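Local atomic coordinates of sigma-54 interaction domain protein (Enterococcus faecalis, PDB entry 3GDW), a protein that is of unknown function but probably regulates transcription, its EIIA-type phosphotransferase domain, this chain, belonging to a longer protein with predicted ATP- and DNA-binding parts. Residues B[5-10]-B[102-107]; B[49-54]-B[80-85]; B[65-70]-B[119-124]. All blocks are in the same frame, centred on the assembly; numbering follows the deposited sequence. Where two conformers were deposited one is given.

How the interactions relate
The three contacts join the two helical layers of the domain to its parallel sheet. Interactions 1 and 3 lie on one face, with centres about 8 Å apart, and their neighbouring strands are joined by probable backbone hydrogen bonds: Gly-6 O and Leu-67 N are 2.7 Å apart, Phe-8 O and Leu-69 N 2.8 Å. Their helices also touch, Met-107 SE lying 3.6 Å from Asn-120 CB. Interaction 2 lies across the sheet, its centre about 17 Å from that of interaction 1 and about 18 Å from that of interaction 3; Leu-51 CD1 meets Phe-8 CD1 at 3.6 Å, and Leu-82 CD1 meets Ile-66 CD1 at 4.0 Å.

Interaction 1 of 3, residues B[5-10]-B[102-107]; sequences VGVFVL and LEAIRM
Ile-105 and Val-7 cross obliquely, and a single methyl does most of the touching: CD1 of Ile-105 lies over the branch point of the valine. It is 3.6 Å from Val-7 CB, and both valine methyls, CG1 and CG2, lie within 4.0 Å of it, so it meets the fork of the valine and not one prong. The CB of Ile-105 is not itself directed at the strand. The end of the chain gets there because CG1 stands beside the backbone N (chi1 -61°) and a second bend (chi2 -72°) turns CD1 inward. The CB of Val-7, in contrast, is directed toward the helix, and with CG1 anti to the backbone N (chi1 -176°) both methyls lie on the helix side. This helix, 98-109, packs on strand 6-12, an inner strand of the four-stranded parallel sheet in the alpha/beta sandwich of an EIIA domain of the mannose and fructose family. Ala-104 supplies the second point of contact: its CB is 4.3 Å from Val-7 CG1, and its carbonyl O is 4.2 Å from Val-7 CG2. The two prongs of the valine thus rest on different parts of one alanine, methyl and backbone. Around this buried patch, Leu-69 packs beside Val-7, Leu-67 and Leu-69 both reach Ala-104, and Leu-28 of helix 16-28 meets Ile-105. On the other face of the sheet, Phe-8 turns toward helix 44-57.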
loop_
_atom_site.group_PDB
_atom_site.type_symbol
_atom_site.label_atom_id
_atom_site.label_comp_id
_atom_site.label_asym_id
_atom_site.label_seq_id
_atom_site.Cartn_x
_atom_site.Cartn_y
_atom_site.Cartn_z
ATOM N N VAL B 5 1.426 -5.632 -21.228
ATOM C CA VAL B 5 0.572 -4.646 -20.555
ATOM C C VAL B 5 1.471 -3.599 -19.879
ATOM O O VAL B 5 2.463 -3.950 -19.249
ATOM C CB VAL B 5 -0.323 -5.312 -19.454
ATOM C CG1 VAL B 5 -1.125 -4.260 -18.676
ATOM C CG2 VAL B 5 -1.246 -6.334 -20.065
ATOM N N GLY B 6 1.115 -2.323 -20.015
ATOM C CA GLY B 6 1.869 -1.249 -19.371
ATOM C C GLY B 6 1.362 -0.961 -17.963
ATOM O O GLY B 6 0.173 -0.652 -17.758
ATOM N N VAL B 7 2.258 -1.062 -16.993
ATOM C CA VAL B 7 1.892 -0.852 -15.577
ATOM C C VAL B 7 2.381 0.515 -15.116
ATOM O O VAL B 7 3.575 0.835 -15.251
ATOM C CB VAL B 7 2.467 -1.941 -14.669
ATOM C CG1 VAL B 7 1.980 -1.761 -13.202
ATOM C CG2 VAL B 7 2.055 -3.297 -15.171
ATOM N N PHE B 8 1.456 1.325 -14.601
ATOM C CA PHE B 8 1.807 2.630 -14.050
ATOM C C PHE B 8 1.380 2.683 -12.599
ATOM O O PHE B 8 0.226 2.329 -12.266
ATOM C CB PHE B 8 1.129 3.762 -14.846
ATOM C CG PHE B 8 1.684 3.931 -16.240
ATOM C CD1 PHE B 8 2.606 4.942 -16.517
ATOM C CD2 PHE B 8 1.297 3.062 -17.266
ATOM C CE1 PHE B 8 3.128 5.104 -17.827
ATOM C CE2 PHE B 8 1.810 3.196 -18.561
ATOM C CZ PHE B 8 2.725 4.223 -18.843
ATOM N N VAL B 9 2.300 3.097 -11.728
ATOM C CA VAL B 9 1.991 3.161 -10.292
ATOM C C VAL B 9 1.921 4.633 -9.883
ATOM O O VAL B 9 2.925 5.340 -9.969
ATOM C CB VAL B 9 3.078 2.410 -9.408
ATOM C CG1 VAL B 9 2.654 2.389 -7.967
ATOM C CG2 VAL B 9 3.341 0.971 -9.910
ATOM N N LEU B 10 0.743 5.091 -9.445
ATOM C CA LEU B 10 0.542 6.505 -9.084
ATOM C C LEU B 10 0.033 6.613 -7.663
ATOM O O LEU B 10 -1.019 6.046 -7.341
ATOM C CB LEU B 10 -0.464 7.182 -10.033
ATOM C CG LEU B 10 0.162 7.843 -11.270
ATOM C CD1 LEU B 10 0.671 6.799 -12.224
ATOM C CD2 LEU B 10 -0.842 8.764 -11.984
ATOM N N LEU B 102 4.084 -5.972 -7.161
ATOM C CA LEU B 102 4.885 -7.143 -7.492
ATOM C C LEU B 102 4.155 -8.095 -8.431
ATOM O O LEU B 102 4.701 -8.491 -9.452
ATOM C CB LEU B 102 5.315 -7.871 -6.222
ATOM C CG LEU B 102 6.177 -9.136 -6.351
ATOM C CD1 LEU B 102 7.422 -8.812 -7.134
ATOM C CD2 LEU B 102 6.574 -9.601 -4.976
ATOM N N GLU B 103 2.930 -8.455 -8.072
ATOM C CA GLU B 103 2.129 -9.372 -8.886
ATOM C C GLU B 103 1.788 -8.799 -10.267
ATOM O O GLU B 103 1.825 -9.524 -11.260
ATOM C CB GLU B 103 0.892 -9.851 -8.091
ATOM C CG GLU B 103 1.337 -10.676 -6.865
ATOM C CD GLU B 103 0.255 -11.108 -5.887
ATOM O OE1 GLU B 103 -0.513 -10.267 -5.357
ATOM O OE2 GLU B 103 0.235 -12.314 -5.585
ATOM N N ALA B 104 1.500 -7.498 -10.335
ATOM C CA ALA B 104 1.195 -6.835 -11.607
ATOM C C ALA B 104 2.397 -6.844 -12.558
ATOM O O ALA B 104 2.281 -7.214 -13.716
ATOM C CB ALA B 104 0.739 -5.412 -11.369
ATOM N N ILE B 105 3.547 -6.433 -12.055
ATOM C CA ILE B 105 4.760 -6.389 -12.891
ATOM C C ILE B 105 5.176 -7.814 -13.297
ATOM O O ILE B 105 5.533 -8.060 -14.460
ATOM C CB ILE B 105 5.905 -5.628 -12.152
ATOM C CG1 ILE B 105 5.481 -4.175 -11.858
ATOM C CG2 ILE B 105 7.188 -5.640 -12.947
ATOM C CD1 ILE B 105 5.427 -3.253 -13.059
ATOM N N ARG B 106 5.093 -8.766 -12.360
ATOM C CA ARG B 106 5.517 -10.140 -12.674
ATOM C C ARG B 106 4.695 -10.670 -13.849
ATOM O O ARG B 106 5.248 -11.148 -14.880
ATOM C CB ARG B 106 5.364 -11.058 -11.458
ATOM C CG ARG B 106 6.013 -12.444 -11.641
ATOM C CD ARG B 106 5.763 -13.393 -10.466
ATOM N NE ARG B 106 4.508 -13.135 -9.750
ATOM C CZ ARG B 106 3.301 -13.554 -10.134
ATOM N NH1 ARG B 106 3.154 -14.264 -11.254
ATOM N NH2 ARG B 106 2.242 -13.260 -9.393
HETATM N N MSE B 107 3.376 -10.561 -13.714
HETATM C CA MSE B 107 2.486 -11.068 -14.751
HETATM C C MSE B 107 2.616 -10.295 -16.056
HETATM O O MSE B 107 2.676 -10.911 -17.135
HETATM C CB MSE B 107 1.041 -11.080 -14.262
HETATM C CG MSE B 107 0.845 -12.023 -13.115
HETATM SE SE MSE B 107 -1.007 -12.146 -12.545
HETATM C CE MSE B 107 -1.305 -10.430 -11.745
#

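Interaction 2 of 3, residues B[49-54]-B[80-85]; sequences EQLRNQ and NMLFEE
NH1 of Arg-52 donates to OE2 of Glu-85 over 2.8 Å, the polar link of a salt bridge between two neighbouring helices. The bond is moderately bent, 145° at the hydrogen. It uses the syn lone pair of OE2, on the side of the other carboxylate oxygen, and that acceptor is somewhat tilted from the guanidinium plane. Guanidinium and carboxylate planes stand 66° apart, and NH1 to OE2 is the one hydrogen bond between the groups, at the edge of the arginine, not a flat two-pronged pair. The arginine chain is bent at chi2 and chi3, and its aliphatic part folds past the acid: CD of Arg-52 is 3.2 Å from Glu-85 OE2. Glu-85 reaches across with an extended chain. At another edge of the guanidinium, NE bonds OD1 of Asn-53 at 2.8 Å, with a weak bond from NH2 to the same oxygen; OD1 is nearly in the guanidinium plane, while NE sits above the amide carbonyl plane. Bonds at two edges probably limit the rotation of the group.

Both helices, 44-57 and 78-86, cover one face of the parallel sheet of this alpha/beta sandwich. The segments run in roughly the same direction, 42° apart, with axes 10.9 Å from each other, a separation bridged by leucines beneath the salt bridge. Leu-82 CD1 meets Leu-51 CD2 at 4.0 Å, the two side chains crossing at about a right angle. The other Leu-82 methyl, CD2, presses on the helix backbone, 3.8 Å from Arg-52 CA. Leu-51 continues inward to Phe-8 and Leu-68, and Leu-82 to Ile-66. The second carboxylate oxygen, OE1 of Glu-85, is hydrogen-bonded to Tyr-48 OH, which helps fix the acid facing Arg-52.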
loop_
_atom_site.group_PDB
_atom_site.type_symbol
_atom_site.label_atom_id
_atom_site.label_comp_id
_atom_site.label_asym_id
_atom_site.label_seq_id
_atom_site.Cartn_x
_atom_site.Cartn_y
_atom_site.Cartn_z
ATOM N N GLU B 49 -1.859 15.002 -16.219
ATOM C CA GLU B 49 -1.183 15.449 -17.428
ATOM C C GLU B 49 0.205 14.787 -17.573
ATOM O O GLU B 49 0.620 14.473 -18.689
ATOM C CB GLU B 49 -1.124 16.982 -17.510
ATOM C CG GLU B 49 -2.488 17.597 -17.695
ATOM C CD GLU B 49 -2.491 19.119 -17.751
ATOM O OE1 GLU B 49 -1.416 19.744 -17.944
ATOM O OE2 GLU B 49 -3.594 19.693 -17.605
ATOM N N GLN B 50 0.890 14.548 -16.452
ATOM C CA GLN B 50 2.160 13.799 -16.466
ATOM C C GLN B 50 1.937 12.395 -17.021
ATOM O O GLN B 50 2.693 11.907 -17.861
ATOM C CB GLN B 50 2.706 13.638 -15.038
ATOM C CG GLN B 50 3.133 14.924 -14.388
ATOM C CD GLN B 50 4.449 15.395 -14.941
ATOM O OE1 GLN B 50 5.446 14.660 -14.900
ATOM N NE2 GLN B 50 4.469 16.615 -15.460
ATOM N N LEU B 51 0.897 11.734 -16.519
ATOM C CA LEU B 51 0.614 10.367 -16.931
ATOM C C LEU B 51 0.186 10.314 -18.405
ATOM O O LEU B 51 0.677 9.502 -19.195
ATOM C CB LEU B 51 -0.443 9.765 -16.014
ATOM C CG LEU B 51 -1.080 8.487 -16.508
ATOM C CD1 LEU B 51 -0.068 7.309 -16.410
ATOM C CD2 LEU B 51 -2.305 8.241 -15.662
ATOM N N ARG B 52 -0.736 11.192 -18.766
ATOM C CA ARG B 52 -1.272 11.236 -20.112
ATOM C C ARG B 52 -0.153 11.476 -21.135
ATOM O O ARG B 52 -0.124 10.833 -22.198
ATOM C CB ARG B 52 -2.323 12.348 -20.196
ATOM C CG ARG B 52 -3.078 12.452 -21.513
ATOM C CD ARG B 52 -2.377 13.332 -22.539
ATOM N NE ARG B 52 -1.859 14.589 -21.988
ATOM C CZ ARG B 52 -2.599 15.627 -21.595
ATOM N NH1 ARG B 52 -3.917 15.595 -21.670
ATOM N NH2 ARG B 52 -1.998 16.705 -21.107
ATOM N N ASN B 53 0.749 12.410 -20.822
ATOM C CA ASN B 53 1.857 12.722 -21.707
ATOM C C ASN B 53 2.787 11.537 -21.976
ATOM O O ASN B 53 3.246 11.344 -23.108
ATOM C CB ASN B 53 2.652 13.919 -21.175
ATOM C CG ASN B 53 1.850 15.207 -21.202
ATOM O OD1 ASN B 53 0.869 15.325 -21.911
ATOM N ND2 ASN B 53 2.270 16.177 -20.410
ATOM N N GLN B 54 3.075 10.742 -20.952
ATOM C CA GLN B 54 3.916 9.578 -21.185
ATOM C C GLN B 54 3.168 8.494 -21.963
ATOM O O GLN B 54 3.721 7.894 -22.893
ATOM C CB GLN B 54 4.491 9.025 -19.900
ATOM C CG GLN B 54 5.670 8.095 -20.199
ATOM C CD GLN B 54 6.239 7.451 -18.961
ATOM O OE1 GLN B 54 6.340 8.094 -17.913
ATOM N NE2 GLN B 54 6.615 6.166 -19.068
ATOM N N ASN B 80 -10.357 5.731 -16.589
ATOM C CA ASN B 80 -11.353 5.983 -17.594
ATOM C C ASN B 80 -10.976 7.217 -18.415
ATOM O O ASN B 80 -11.211 7.240 -19.619
ATOM C CB ASN B 80 -12.752 6.112 -16.982
ATOM C CG ASN B 80 -13.806 6.487 -18.011
ATOM O OD1 ASN B 80 -13.875 5.895 -19.092
ATOM N ND2 ASN B 80 -14.627 7.486 -17.686
HETATM N N MSE B 81 -10.376 8.221 -17.773
HETATM C CA MSE B 81 -9.957 9.438 -18.479
HETATM C C MSE B 81 -8.979 9.124 -19.603
HETATM O O MSE B 81 -9.107 9.645 -20.702
HETATM C CB MSE B 81 -9.327 10.446 -17.518
HETATM C CG MSE B 81 -10.299 11.458 -16.957
HETATM SE SE MSE B 81 -9.510 12.427 -15.456
HETATM C CE MSE B 81 -11.156 13.153 -14.661
ATOM N N LEU B 82 -7.999 8.272 -19.320
ATOM C CA LEU B 82 -7.014 7.870 -20.326
ATOM C C LEU B 82 -7.645 7.094 -21.464
ATOM O O LEU B 82 -7.293 7.297 -22.623
ATOM C CB LEU B 82 -5.929 6.988 -19.712
ATOM C CG LEU B 82 -4.621 7.487 -19.134
ATOM C CD1 LEU B 82 -3.807 6.221 -18.743
ATOM C CD2 LEU B 82 -3.823 8.397 -20.090
ATOM N N PHE B 83 -8.546 6.171 -21.134
ATOM C CA PHE B 83 -9.267 5.428 -22.172
ATOM C C PHE B 83 -10.063 6.366 -23.084
ATOM O O PHE B 83 -9.970 6.251 -24.300
ATOM C CB PHE B 83 -10.197 4.354 -21.598
ATOM C CG PHE B 83 -11.095 3.745 -22.638
ATOM C CD1 PHE B 83 -10.579 2.865 -23.585
ATOM C CD2 PHE B 83 -12.441 4.086 -22.702
ATOM C CE1 PHE B 83 -11.399 2.311 -24.565
ATOM C CE2 PHE B 83 -13.266 3.545 -23.683
ATOM C CZ PHE B 83 -12.747 2.654 -24.614
ATOM N N GLU B 84 -10.842 7.274 -22.490
ATOM C CA GLU B 84 -11.618 8.261 -23.254
ATOM C C GLU B 84 -10.719 9.112 -24.149
ATOM O O GLU B 84 -11.079 9.389 -25.281
ATOM C CB GLU B 84 -12.404 9.202 -22.331
ATOM C CG GLU B 84 -13.501 8.560 -21.499
ATOM C CD GLU B 84 -14.611 7.967 -22.333
ATOM O OE1 GLU B 84 -15.139 8.659 -23.239
ATOM O OE2 GLU B 84 -14.950 6.793 -22.073
ATOM N N GLU B 85 -9.570 9.543 -23.622
ATOM C CA GLU B 85 -8.671 10.459 -24.342
ATOM C C GLU B 85 -7.797 9.774 -25.406
ATOM O O GLU B 85 -7.596 10.320 -26.491
ATOM C CB GLU B 85 -7.797 11.263 -23.361
ATOM C CG GLU B 85 -6.880 12.306 -24.037
ATOM C CD GLU B 85 -6.225 13.279 -23.056
ATOM O OE1 GLU B 85 -6.581 13.272 -21.849
ATOM O OE2 GLU B 85 -5.352 14.066 -23.499
#

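Interaction 3 of 3, residues B[65-70]-B[119-124]; sequences GILLLT and QNIQLS
Ile-121 sends one methyl toward two leucines of strand 66-70, joining the long helix 114-135 to an inner strand of the parallel sheet in the EIIA-type alpha/beta sandwich. The contact across the segments is purely apolar and small. Leu-67 and Ile-121 reach toward each other tip to tip, with CD2 of Leu-67 4.0 Å from CD1 of Ile-121. CD2 of Leu-69 is 4.3 Å from the same CD1. These two leucine methyls, two residues apart on the same face of the strand, are themselves only 3.9 Å from each other, Leu-67 CD2 to Leu-69 CD2, so the isoleucine methyl sits against a pair already in touch. In Ile-121, CG1 stands beside the backbone N (chi1 -73°) and chi2 is extended, which holds CD1 out toward the strand. Leu-67 arrives differently, its CG anti to the backbone N (chi1 177°), whereas Leu-69 is built like the isoleucine, with chi1 -63°.

The backbones stay well apart, 10.6 Å between the CA atoms of Leu-69 and Ile-121, and other side chains pack into the interval. Ala-104 of helix 98-109 puts its CB 4.0 Å from Ile-121 CD1, while Ile-93 of the neighbouring strand and Ile-100 also meet the isoleucine. Outward, Gln-122 packs on Phe-133 of the second subunit and Ser-124 on Met-95 of that subunit, so the helix touches both the sheet and the second subunit.

Polar contacts of the helix lie off to the side: Asn-120 ND2 bonds Asp-116 O, and Ser-124 OG is hydrogen-bonded to OE1 of Glu-103 on helix 98-109.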
loop_
_atom_site.group_PDB
_atom_site.type_symbol
_atom_site.label_atom_id
_atom_site.label_comp_id
_atom_site.label_asym_id
_atom_site.label_seq_id
_atom_site.Cartn_x
_atom_site.Cartn_y
_atom_site.Cartn_z
ATOM N N GLY B 65 -2.987 -2.664 -23.648
ATOM C CA GLY B 65 -3.683 -1.995 -22.577
ATOM C C GLY B 65 -2.765 -1.519 -21.470
ATOM O O GLY B 65 -1.557 -1.770 -21.473
ATOM N N ILE B 66 -3.360 -0.821 -20.522
ATOM C CA ILE B 66 -2.630 -0.160 -19.437
ATOM C C ILE B 66 -3.269 -0.566 -18.119
ATOM O O ILE B 66 -4.498 -0.603 -18.017
ATOM C CB ILE B 66 -2.765 1.391 -19.577
ATOM C CG1 ILE B 66 -2.026 1.895 -20.825
ATOM C CG2 ILE B 66 -2.322 2.112 -18.280
ATOM C CD1 ILE B 66 -2.349 3.375 -21.194
ATOM N N LEU B 67 -2.448 -0.865 -17.111
ATOM C CA LEU B 67 -2.952 -1.027 -15.768
ATOM C C LEU B 67 -2.435 0.105 -14.857
ATOM O O LEU B 67 -1.224 0.226 -14.653
ATOM C CB LEU B 67 -2.514 -2.402 -15.226
ATOM C CG LEU B 67 -2.893 -2.731 -13.793
ATOM C CD1 LEU B 67 -4.427 -2.924 -13.672
ATOM C CD2 LEU B 67 -2.127 -3.975 -13.341
ATOM N N LEU B 68 -3.355 0.912 -14.331
ATOM C CA LEU B 68 -3.043 1.957 -13.330
ATOM C C LEU B 68 -3.258 1.395 -11.944
ATOM O O LEU B 68 -4.362 0.932 -11.619
ATOM C CB LEU B 68 -3.965 3.176 -13.479
ATOM C CG LEU B 68 -3.964 3.904 -14.829
ATOM C CD1 LEU B 68 -4.729 5.232 -14.710
ATOM C CD2 LEU B 68 -2.533 4.178 -15.361
ATOM N N LEU B 69 -2.206 1.432 -11.149
ATOM C CA LEU B 69 -2.252 1.024 -9.756
ATOM C C LEU B 69 -2.131 2.284 -8.911
ATOM O O LEU B 69 -1.116 2.976 -8.969
ATOM C CB LEU B 69 -1.061 0.084 -9.490
ATOM C CG LEU B 69 -1.065 -1.234 -10.270
ATOM C CD1 LEU B 69 0.170 -2.054 -9.894
ATOM C CD2 LEU B 69 -2.370 -2.049 -10.014
ATOM N N THR B 70 -3.168 2.606 -8.148
ATOM C CA THR B 70 -3.176 3.817 -7.337
ATOM C C THR B 70 -3.407 3.496 -5.845
ATOM O O THR B 70 -3.671 2.350 -5.471
ATOM C CB THR B 70 -4.295 4.810 -7.820
ATOM O OG1 THR B 70 -5.603 4.256 -7.529
ATOM C CG2 THR B 70 -4.158 5.093 -9.328
ATOM N N GLN B 119 -7.875 -10.002 -12.870
ATOM C CA GLN B 119 -8.542 -11.094 -12.144
ATOM C C GLN B 119 -7.671 -11.609 -11.029
ATOM O O GLN B 119 -8.154 -11.778 -9.921
ATOM C CB GLN B 119 -8.937 -12.279 -13.054
ATOM C CG GLN B 119 -9.564 -13.458 -12.227
ATOM C CD GLN B 119 -9.765 -14.745 -13.024
ATOM O OE1 GLN B 119 -10.767 -14.901 -13.719
ATOM N NE2 GLN B 119 -8.831 -15.685 -12.896
ATOM N N ASN B 120 -6.392 -11.864 -11.309
ATOM C CA ASN B 120 -5.480 -12.360 -10.258
ATOM C C ASN B 120 -5.271 -11.363 -9.117
ATOM O O ASN B 120 -5.128 -11.746 -7.944
ATOM C CB ASN B 120 -4.146 -12.856 -10.835
ATOM C CG ASN B 120 -4.263 -14.251 -11.465
ATOM O OD1 ASN B 120 -4.009 -15.260 -10.806
ATOM N ND2 ASN B 120 -4.667 -14.313 -12.731
ATOM N N ILE B 121 -5.274 -10.078 -9.456
ATOM C CA ILE B 121 -5.173 -9.068 -8.437
ATOM C C ILE B 121 -6.451 -9.014 -7.594
ATOM O O ILE B 121 -6.389 -8.855 -6.369
ATOM C CB ILE B 121 -4.827 -7.680 -9.017
ATOM C CG1 ILE B 121 -3.349 -7.638 -9.470
ATOM C CG2 ILE B 121 -5.062 -6.611 -7.949
ATOM C CD1 ILE B 121 -2.938 -6.353 -10.227
ATOM N N GLN B 122 -7.607 -9.125 -8.245
ATOM C CA GLN B 122 -8.848 -9.186 -7.497
ATOM C C GLN B 122 -8.833 -10.360 -6.525
ATOM O O GLN B 122 -9.242 -10.216 -5.401
ATOM C CB GLN B 122 -10.062 -9.264 -8.423
ATOM C CG GLN B 122 -11.348 -9.349 -7.631
ATOM C CD GLN B 122 -12.590 -9.400 -8.519
ATOM O OE1 GLN B 122 -12.508 -9.265 -9.735
ATOM N NE2 GLN B 122 -13.730 -9.556 -7.904
ATOM N N LEU B 123 -8.347 -11.524 -6.949
ATOM C CA LEU B 123 -8.250 -12.668 -6.037
ATOM C C LEU B 123 -7.320 -12.412 -4.842
ATOM O O LEU B 123 -7.588 -12.893 -3.726
ATOM C CB LEU B 123 -7.822 -13.929 -6.793
ATOM C CG LEU B 123 -8.895 -14.571 -7.678
ATOM C CD1 LEU B 123 -8.276 -15.483 -8.751
ATOM C CD2 LEU B 123 -9.945 -15.344 -6.829
ATOM N N SER B 124 -6.233 -11.663 -5.064
ATOM C CA SER B 124 -5.341 -11.304 -3.988
ATOM C C SER B 124 -6.048 -10.417 -2.981
ATOM O O SER B 124 -5.937 -10.638 -1.792
ATOM C CB SER B 124 -4.083 -10.594 -4.522
ATOM O OG SER B 124 -3.270 -11.493 -5.271
#